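Local coordinates for type III secretion system effector HopBA1 (Pseudomonas syringae pv. aptata, PDB 5T09), which is a virulence factor recognized by the Arabidopsis disease resistance protein RBA1, whose self-association it enhances, triggering plant cell death, at residues A70-A75 with K184-G189; H106-S111 with K122-L127. All coordinates share one frame; numbering follows the deposited sequence.

Contact 1: A70-A75 with K184-G189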
loop_
_atom_site.group_PDB
_atom_site.type_symbol
_atom_site.label_atom_id
_atom_site.label_comp_id
_atom_site.label_asym_id
_atom_site.label_seq_id
_atom_site.Cartn_x
_atom_site.Cartn_y
_atom_site.Cartn_z
ATOM N N ALA A 70 4.603 -6.222 13.374
ATOM C CA ALA A 70 4.788 -5.929 14.793
ATOM C C ALA A 70 5.674 -4.704 14.991
ATOM O O ALA A 70 5.364 -3.821 15.799
ATOM C CB ALA A 70 5.380 -7.146 15.504
ATOM N N LYS A 71 6.787 -4.631 14.257
ATOM C CA LYS A 71 7.688 -3.493 14.399
ATOM C C LYS A 71 7.022 -2.199 13.947
ATOM O O LYS A 71 7.236 -1.140 14.550
ATOM C CB LYS A 71 8.972 -3.739 13.608
ATOM C CG LYS A 71 9.885 -4.780 14.232
ATOM C CD LYS A 71 11.160 -4.939 13.429
ATOM C CE LYS A 71 12.017 -6.072 13.960
ATOM N NZ LYS A 71 13.224 -6.281 13.114
ATOM N N LEU A 72 6.214 -2.259 12.885
ATOM C CA LEU A 72 5.490 -1.069 12.449
ATOM C C LEU A 72 4.533 -0.587 13.531
ATOM O O LEU A 72 4.450 0.616 13.805
ATOM C CB LEU A 72 4.734 -1.351 11.153
ATOM C CG LEU A 72 5.583 -1.465 9.882
ATOM C CD1 LEU A 72 4.745 -1.992 8.734
ATOM C CD2 LEU A 72 6.199 -0.119 9.516
ATOM N N LYS A 73 3.800 -1.510 14.157
ATOM C CA LYS A 73 2.928 -1.138 15.265
ATOM C C LYS A 73 3.715 -0.425 16.358
ATOM O O LYS A 73 3.295 0.624 16.861
ATOM C CB LYS A 73 2.237 -2.382 15.827
ATOM C CG LYS A 73 1.344 -2.115 17.033
ATOM C CD LYS A 73 0.126 -1.289 16.656
ATOM C CE LYS A 73 -0.649 -0.865 17.890
ATOM N NZ LYS A 73 -1.896 -0.130 17.541
ATOM N N ASN A 74 4.864 -0.985 16.740
ATOM C CA ASN A 74 5.676 -0.373 17.786
ATOM C C ASN A 74 6.188 0.998 17.366
ATOM O O ASN A 74 6.373 1.878 18.214
ATOM C CB ASN A 74 6.842 -1.296 18.143
ATOM C CG ASN A 74 7.779 -0.686 19.168
ATOM O OD1 ASN A 74 8.757 -0.027 18.817
ATOM N ND2 ASN A 74 7.486 -0.910 20.445
ATOM N N ALA A 75 6.419 1.201 16.068
ATOM C CA ALA A 75 6.868 2.495 15.571
ATOM C C ALA A 75 5.772 3.552 15.597
ATOM O O ALA A 75 6.066 4.727 15.356
ATOM C CB ALA A 75 7.404 2.348 14.145
ATOM N N LYS A 184 -0.046 7.017 13.332
ATOM C CA LYS A 184 0.477 6.947 11.977
ATOM C C LYS A 184 -0.309 5.920 11.176
ATOM O O LYS A 184 -0.841 4.953 11.731
ATOM C CB LYS A 184 1.959 6.577 11.982
ATOM C CG LYS A 184 2.802 7.487 12.846
ATOM C CD LYS A 184 4.242 7.042 12.872
ATOM C CE LYS A 184 5.107 8.036 13.619
ATOM N NZ LYS A 184 6.518 7.587 13.661
ATOM N N SER A 185 -0.376 6.140 9.864
ATOM C CA SER A 185 -1.097 5.261 8.958
ATOM C C SER A 185 -0.230 4.934 7.751
ATOM O O SER A 185 0.654 5.706 7.370
ATOM C CB SER A 185 -2.411 5.899 8.486
ATOM O OG SER A 185 -3.142 5.002 7.674
ATOM N N ILE A 186 -0.487 3.768 7.163
ATOM C CA ILE A 186 0.106 3.369 5.895
ATOM C C ILE A 186 -1.026 3.123 4.912
ATOM O O ILE A 186 -2.023 2.474 5.255
ATOM C CB ILE A 186 0.986 2.113 6.041
ATOM C CG1 ILE A 186 2.209 2.428 6.901
ATOM C CG2 ILE A 186 1.415 1.588 4.666
ATOM C CD1 ILE A 186 3.006 1.211 7.312
ATOM N N VAL A 187 -0.875 3.647 3.699
ATOM C CA VAL A 187 -1.791 3.388 2.596
ATOM C C VAL A 187 -1.072 2.495 1.597
ATOM O O VAL A 187 0.013 2.842 1.112
ATOM C CB VAL A 187 -2.267 4.695 1.938
ATOM C CG1 VAL A 187 -2.993 4.418 0.626
ATOM C CG2 VAL A 187 -3.166 5.458 2.892
ATOM N N TRP A 188 -1.680 1.353 1.288
ATOM C CA TRP A 188 -1.078 0.323 0.447
ATOM C C TRP A 188 -1.972 0.140 -0.771
ATOM O O TRP A 188 -3.118 -0.306 -0.647
ATOM C CB TRP A 188 -0.919 -0.976 1.237
ATOM C CG TRP A 188 -0.314 -2.121 0.485
ATOM C CD1 TRP A 188 0.370 -2.073 -0.693
ATOM C CD2 TRP A 188 -0.341 -3.495 0.879
ATOM N NE1 TRP A 188 0.775 -3.337 -1.055
ATOM C CE2 TRP A 188 0.348 -4.227 -0.105
ATOM C CE3 TRP A 188 -0.883 -4.177 1.972
ATOM C CZ2 TRP A 188 0.506 -5.610 -0.030
ATOM C CZ3 TRP A 188 -0.724 -5.546 2.046
ATOM C CH2 TRP A 188 -0.040 -6.249 1.049
ATOM N N GLY A 189 -1.453 0.501 -1.941
ATOM C CA GLY A 189 -2.224 0.439 -3.168
ATOM C C GLY A 189 -1.302 0.480 -4.363
ATOM O O GLY A 189 -0.092 0.688 -4.238
#
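The C-terminal part of helix 60-74 packs on one face of the parallel core of the sheet in the alpha/beta fold of HopBA1, where Leu72 meets Ile186 of strand 184-190 and the carbonyl of Ala75 meets the ammonium of Lys184. The apolar half is a meeting of methyl groups. CD1 of Ile186 lies 3.9 Å from Leu72 CD1 and 4.1 Å from Leu72 CD2, so the end of the isoleucine sits against both prongs of the leucine fork, and the two side chains cross at about a right angle. In Ile186, CG1 stands beside the backbone N and anti to the carbonyl carbon (chi1 -66°), and chi2 of 170° then stretches CD1 out toward the helix. Val77, from the strand that follows the helix, touches both residues, while Val41 and Ala44 of helix 36-46 touch Leu72.

Two residues earlier on the strand, on the same sheet face, Lys184 runs fully extended beyond CG. Its NZ makes a weak hydrogen bond of 3.4 Å to Ala75 O, and CD and CE pass the same oxygen at 3.9 Å. The ammonium also bonds to the carbonyl oxygens of Ser45 and Ala44, with Ser45 its strongest partner, and so links the backbone at Ala75 and at Ala44 and Ser45 of helix 36-46 to the start of the strand. One positive charge thus faces three backbone oxygens, an arrangement that would probably favour the protonated lysine, while the neighbouring methyl contact contributes dispersion and exclusion of water.

Contact 2: H106-S111 with K122-L127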
loop_
_atom_site.group_PDB
_atom_site.type_symbol
_atom_site.label_atom_id
_atom_site.label_comp_id
_atom_site.label_asym_id
_atom_site.label_seq_id
_atom_site.Cartn_x
_atom_site.Cartn_y
_atom_site.Cartn_z
ATOM N N HIS A 106 -10.444 -16.011 0.510
ATOM C CA HIS A 106 -11.708 -16.230 -0.187
ATOM C C HIS A 106 -12.462 -14.923 -0.398
ATOM O O HIS A 106 -13.131 -14.748 -1.423
ATOM C CB HIS A 106 -12.572 -17.220 0.596
ATOM C CG HIS A 106 -13.549 -17.975 -0.251
ATOM N ND1 HIS A 106 -13.175 -19.023 -1.065
ATOM C CD2 HIS A 106 -14.888 -17.838 -0.407
ATOM C CE1 HIS A 106 -14.241 -19.497 -1.687
ATOM N NE2 HIS A 106 -15.293 -18.795 -1.305
ATOM N N PHE A 107 -12.364 -13.993 0.555
ATOM C CA PHE A 107 -13.046 -12.710 0.418
ATOM C C PHE A 107 -12.409 -11.843 -0.664
ATOM O O PHE A 107 -13.113 -11.092 -1.349
ATOM C CB PHE A 107 -13.041 -11.976 1.762
ATOM C CG PHE A 107 -13.619 -10.589 1.702
ATOM C CD1 PHE A 107 -14.974 -10.379 1.889
ATOM C CD2 PHE A 107 -12.807 -9.497 1.462
ATOM C CE1 PHE A 107 -15.507 -9.104 1.836
ATOM C CE2 PHE A 107 -13.337 -8.223 1.408
ATOM C CZ PHE A 107 -14.687 -8.029 1.593
ATOM N N LEU A 108 -11.090 -11.922 -0.831
ATOM C CA LEU A 108 -10.387 -11.099 -1.808
ATOM C C LEU A 108 -10.347 -11.719 -3.197
ATOM O O LEU A 108 -10.041 -11.015 -4.165
ATOM C CB LEU A 108 -8.947 -10.842 -1.342
ATOM C CG LEU A 108 -8.773 -10.026 -0.061
ATOM C CD1 LEU A 108 -7.315 -10.036 0.390
ATOM C CD2 LEU A 108 -9.242 -8.602 -0.278
ATOM N N GLU A 109 -10.666 -13.007 -3.319
ATOM C CA GLU A 109 -10.416 -13.725 -4.564
ATOM C C GLU A 109 -11.227 -13.149 -5.718
ATOM O O GLU A 109 -10.709 -12.987 -6.828
ATOM C CB GLU A 109 -10.731 -15.208 -4.373
ATOM C CG GLU A 109 -10.188 -16.109 -5.463
ATOM C CD GLU A 109 -10.398 -17.577 -5.152
ATOM O OE1 GLU A 109 -11.501 -17.936 -4.687
ATOM O OE2 GLU A 109 -9.457 -18.371 -5.361
ATOM N N ALA A 110 -12.504 -12.836 -5.475
ATOM C CA ALA A 110 -13.373 -12.361 -6.546
ATOM C C ALA A 110 -12.757 -11.184 -7.293
ATOM O O ALA A 110 -12.803 -11.130 -8.528
ATOM C CB ALA A 110 -14.738 -11.974 -5.976
ATOM N N SER A 111 -12.173 -10.232 -6.567
ATOM C CA SER A 111 -11.623 -9.037 -7.190
ATOM C C SER A 111 -10.116 -9.095 -7.399
ATOM O O SER A 111 -9.605 -8.381 -8.267
ATOM C CB SER A 111 -11.961 -7.803 -6.345
ATOM O OG SER A 111 -13.351 -7.534 -6.391
ATOM N N LYS A 122 -0.240 -14.508 0.147
ATOM C CA LYS A 122 0.678 -13.647 0.889
ATOM C C LYS A 122 0.016 -12.326 1.265
ATOM O O LYS A 122 0.255 -11.795 2.357
ATOM C CB LYS A 122 1.949 -13.397 0.076
ATOM C CG LYS A 122 2.832 -14.630 -0.108
ATOM C CD LYS A 122 3.297 -15.177 1.234
ATOM C CE LYS A 122 4.439 -16.170 1.090
ATOM N NZ LYS A 122 4.918 -16.634 2.425
ATOM N N VAL A 123 -0.809 -11.773 0.376
ATOM C CA VAL A 123 -1.554 -10.564 0.720
ATOM C C VAL A 123 -2.443 -10.830 1.927
ATOM O O VAL A 123 -2.493 -10.037 2.872
ATOM C CB VAL A 123 -2.374 -10.071 -0.487
ATOM C CG1 VAL A 123 -3.300 -8.921 -0.081
ATOM C CG2 VAL A 123 -1.452 -9.626 -1.606
ATOM N N SER A 124 -3.159 -11.957 1.912
ATOM C CA SER A 124 -4.020 -12.299 3.038
ATOM C C SER A 124 -3.214 -12.460 4.322
ATOM O O SER A 124 -3.627 -11.982 5.386
ATOM C CB SER A 124 -4.799 -13.576 2.729
ATOM O OG SER A 124 -5.567 -13.419 1.547
ATOM N N GLU A 125 -2.061 -13.132 4.246
ATOM C CA GLU A 125 -1.215 -13.265 5.429
ATOM C C GLU A 125 -0.789 -11.899 5.955
ATOM O O GLU A 125 -0.749 -11.678 7.171
ATOM C CB GLU A 125 0.016 -14.120 5.114
ATOM C CG GLU A 125 0.868 -14.430 6.340
ATOM C CD GLU A 125 2.155 -15.167 6.005
ATOM O OE1 GLU A 125 2.639 -15.046 4.859
ATOM O OE2 GLU A 125 2.685 -15.867 6.895
ATOM N N ALA A 126 -0.471 -10.967 5.054
ATOM C CA ALA A 126 -0.025 -9.645 5.485
ATOM C C ALA A 126 -1.139 -8.887 6.196
ATOM O O ALA A 126 -0.907 -8.262 7.237
ATOM C CB ALA A 126 0.485 -8.847 4.285
ATOM N N LEU A 127 -2.355 -8.922 5.649
ATOM C CA LEU A 127 -3.478 -8.267 6.309
ATOM C C LEU A 127 -3.732 -8.881 7.680
ATOM O O LEU A 127 -3.932 -8.164 8.667
ATOM C CB LEU A 127 -4.728 -8.365 5.436
ATOM C CG LEU A 127 -4.626 -7.740 4.043
ATOM C CD1 LEU A 127 -5.945 -7.895 3.305
ATOM C CD2 LEU A 127 -4.218 -6.276 4.126
#
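Leu108 reaches from helix 101-112 to helix 117-132, and its CD1 makes all the close contacts between the two segments. Its CB points toward the second helix, and chi1 of -65° sets CG beside the backbone N. With chi2 at 171°, CD1 continues outward from CG as the leading methyl. CD1 meets Leu127 CD1 tip to tip at 3.9 Å. It also lies 4.2 Å from Val123 CG1, so that with Ser124 three residues within little more than one helical turn receive it.

The 4.0 Å approach of Leu108 CD1 to Ser124 OG is a van der Waals contact; the hydroxyl itself is hydrogen-bonded to Leu120 O one turn back, which satisfies it beside the apolar methyl. Phe93 and Leu97 of helix 90-99 touch Leu127, and Val85 touches Leu108, extending the apolar cluster beyond the pair. The axes of the segments 106-111 and 122-127 approach to 10.5 Å at 132° between their directions, a separation that leaves the bridging to side-chain ends. These are two consecutive helices, joined by a short connection, that pack obliquely within the helical connection of the beta-alpha-beta crossover from strand 77-82 to its parallel neighbour 136-141.

In the fold
The two contacts hold different elements: contact 1 joins a helix to a central strand of the sheet, contact 2 joins two helices of the crossover between strands 77-82 and 136-141. Along the chain, contact 2 is nested inside the loop closed by contact 1, and their centres lie about 18 Å apart. Contact 1 is mixed, with a methyl pair buried against the sheet and a weak lysine-to-carbonyl hydrogen bond at its partly exposed end; contact 2 is wholly buried and relies on apolar packing. Trp188 connects them, its CZ3 lying 4.1 Å from Leu127 CD2, so the strand of contact 1 packs directly on the second helix of contact 2.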